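Local structure of Bot.2110.4 (Unidentified, 5VMR) at residues 7-12 with 22-27. The protein is probably a computationally designed three-helix mini-protein that binds botulinum neurotoxin. Numbering follows the deposited sequence.
Sequences LKIKFF and RKAAKK
This is a buried, antiparallel helix-helix contact at the centre of a small three-helix fold, built on Ile9, Phe12 and Ala24, and it forms the first helical hairpin. Segment 7-12 belongs to helix 3-14 and segment 22-27 to helix 18-28. The axes of the two short segments approach to 8.8 Å. Their directions differ by 167°. Ile9 and Ala24 are nearest in the backbone, with Ile9 CA 6.0 Å from Ala24 CA. The Cys5-Cys28 disulfide ties the same two helices together. Small side chains at Ala24 and Ala25 are consistent with this close approach of the two helices.

The methyl of Ala24 points at the first helix and meets Lys8, Ile9 and Phe12. Ile9 CG1 lies 3.9 Å from Ala24 CB. Ile9 CG1 is anti to the carbonyl carbon (chi1 -60°), and the extended chain brings Ile9 CD1 to 3.7 Å from Ala25 CA. Phe12 offers a ring edge: Phe12 CD2 is 4.2 Å from Ala24 CB, which lies near the ring plane. Ala20 and Ala21 add to the packing around this ring, and an aromatic side chain of the partner protein meets it edge-to-face.

Lys8 lies between the hairpin and the partner protein. Its amine forms a salt bridge with an acidic side chain of the partner protein, outside the two segments. The Lys8 chain bends at chi3 (80°) and again at chi4, and this leaves Lys8 NZ 3.4 Å from Ala24 CB.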
loop_
_atom_site.group_PDB
_atom_site.type_symbol
_atom_site.label_atom_id
_atom_site.label_comp_id
_atom_site.label_asym_id
_atom_site.label_seq_id
_atom_site.Cartn_x
_atom_site.Cartn_y
_atom_site.Cartn_z
ATOM N N LEU C 7 29.595 17.123 10.594
ATOM C CA LEU C 7 28.179 17.192 10.250
ATOM C C LEU C 7 27.349 17.614 11.444
ATOM O O LEU C 7 26.384 18.374 11.315
ATOM C CB LEU C 7 27.695 15.849 9.731
ATOM C CG LEU C 7 28.371 15.467 8.419
ATOM C CD1 LEU C 7 28.346 13.963 8.249
ATOM C CD2 LEU C 7 27.681 16.170 7.268
ATOM N N LYS C 8 27.728 17.101 12.606
ATOM C CA LYS C 8 27.061 17.439 13.857
ATOM C C LYS C 8 27.105 18.961 14.072
ATOM O O LYS C 8 26.116 19.579 14.465
ATOM C CB LYS C 8 27.719 16.662 15.000
ATOM C CG LYS C 8 27.111 16.844 16.362
ATOM C CD LYS C 8 27.423 15.622 17.227
ATOM C CE LYS C 8 28.827 15.670 17.808
ATOM N NZ LYS C 8 29.109 16.961 18.482
ATOM N N ILE C 9 28.238 19.568 13.737
ATOM C CA ILE C 9 28.375 21.019 13.819
ATOM C C ILE C 9 27.417 21.723 12.872
ATOM O O ILE C 9 26.757 22.691 13.260
ATOM C CB ILE C 9 29.816 21.468 13.493
ATOM C CG1 ILE C 9 30.797 20.826 14.476
ATOM C CG2 ILE C 9 29.928 22.997 13.482
ATOM C CD1 ILE C 9 32.237 20.967 14.074
ATOM N N LYS C 10 27.328 21.247 11.629
ATOM C CA LYS C 10 26.451 21.916 10.675
ATOM C C LYS C 10 24.992 21.688 11.034
ATOM O O LYS C 10 24.143 22.548 10.785
ATOM C CB LYS C 10 26.709 21.460 9.236
ATOM C CG LYS C 10 26.020 22.391 8.250
ATOM C CD LYS C 10 26.678 22.407 6.892
ATOM C CE LYS C 10 26.265 23.653 6.121
ATOM N NZ LYS C 10 24.929 24.146 6.551
ATOM N N PHE C 11 24.702 20.534 11.626
ATOM C CA PHE C 11 23.352 20.294 12.119
ATOM C C PHE C 11 22.999 21.350 13.156
ATOM O O PHE C 11 21.951 22.020 13.068
ATOM C CB PHE C 11 23.212 18.917 12.750
ATOM C CG PHE C 11 21.884 18.707 13.403
ATOM C CD1 PHE C 11 20.751 18.465 12.631
ATOM C CD2 PHE C 11 21.746 18.807 14.785
ATOM C CE1 PHE C 11 19.504 18.284 13.225
ATOM C CE2 PHE C 11 20.502 18.636 15.394
ATOM C CZ PHE C 11 19.375 18.371 14.610
ATOM N N PHE C 12 23.894 21.529 14.120
ATOM C CA PHE C 12 23.617 22.511 15.158
ATOM C C PHE C 12 23.460 23.884 14.527
ATOM O O PHE C 12 22.531 24.577 14.869
ATOM C CB PHE C 12 24.689 22.496 16.248
ATOM C CG PHE C 12 24.608 21.288 17.134
ATOM C CD1 PHE C 12 23.370 20.799 17.528
ATOM C CD2 PHE C 12 25.750 20.644 17.579
ATOM C CE1 PHE C 12 23.270 19.677 18.336
ATOM C CE2 PHE C 12 25.657 19.523 18.399
ATOM C CZ PHE C 12 24.415 19.043 18.777
ATOM N N ARG C 22 29.390 25.686 18.527
ATOM C CA ARG C 22 30.689 26.065 19.084
ATOM C C ARG C 22 31.269 24.964 19.966
ATOM O O ARG C 22 32.446 24.618 19.849
ATOM C CB ARG C 22 30.569 27.356 19.893
ATOM C CG ARG C 22 31.351 28.525 19.334
ATOM C CD ARG C 22 31.090 29.782 20.150
ATOM N NE ARG C 22 30.791 30.928 19.299
ATOM C CZ ARG C 22 29.583 31.464 19.166
ATOM N NH1 ARG C 22 28.545 30.960 19.829
ATOM N NH2 ARG C 22 29.409 32.509 18.368
ATOM N N LYS C 23 30.434 24.416 20.845
ATOM C CA LYS C 23 30.883 23.378 21.768
ATOM C C LYS C 23 31.395 22.168 21.004
ATOM O O LYS C 23 32.471 21.652 21.303
ATOM C CB LYS C 23 29.758 22.950 22.716
ATOM C CG LYS C 23 29.568 23.872 23.910
ATOM C CD LYS C 23 28.133 23.874 24.424
ATOM C CE LYS C 23 27.942 24.966 25.469
ATOM N NZ LYS C 23 28.640 24.662 26.742
ATOM N N ALA C 24 30.632 21.742 19.999
ATOM C CA ALA C 24 30.980 20.562 19.225
ATOM C C ALA C 24 32.292 20.797 18.495
ATOM O O ALA C 24 33.163 19.930 18.479
ATOM C CB ALA C 24 29.870 20.216 18.247
ATOM N N ALA C 25 32.432 21.981 17.904
ATOM C CA ALA C 25 33.660 22.364 17.212
ATOM C C ALA C 25 34.883 22.299 18.134
ATOM O O ALA C 25 35.940 21.806 17.732
ATOM C CB ALA C 25 33.516 23.754 16.621
ATOM N N LYS C 26 34.737 22.782 19.367
ATOM C CA LYS C 26 35.832 22.730 20.336
ATOM C C LYS C 26 36.238 21.284 20.630
ATOM O O LYS C 26 37.424 20.956 20.611
ATOM C CB LYS C 26 35.444 23.445 21.637
ATOM C CG LYS C 26 35.268 24.955 21.496
ATOM C CD LYS C 26 34.835 25.609 22.811
ATOM C CE LYS C 26 34.678 27.123 22.653
ATOM N NZ LYS C 26 34.207 27.787 23.904
ATOM N N LYS C 27 35.249 20.425 20.871
ATOM C CA LYS C 27 35.482 18.998 21.105
ATOM C C LYS C 27 36.017 18.273 19.868
ATOM O O LYS C 27 36.870 17.394 19.983
ATOM C CB LYS C 27 34.194 18.313 21.571
ATOM C CG LYS C 27 33.494 18.982 22.743
ATOM C CD LYS C 27 31.985 18.784 22.652
ATOM C CE LYS C 27 31.569 17.379 23.054
ATOM N NZ LYS C 27 30.090 17.212 23.005
#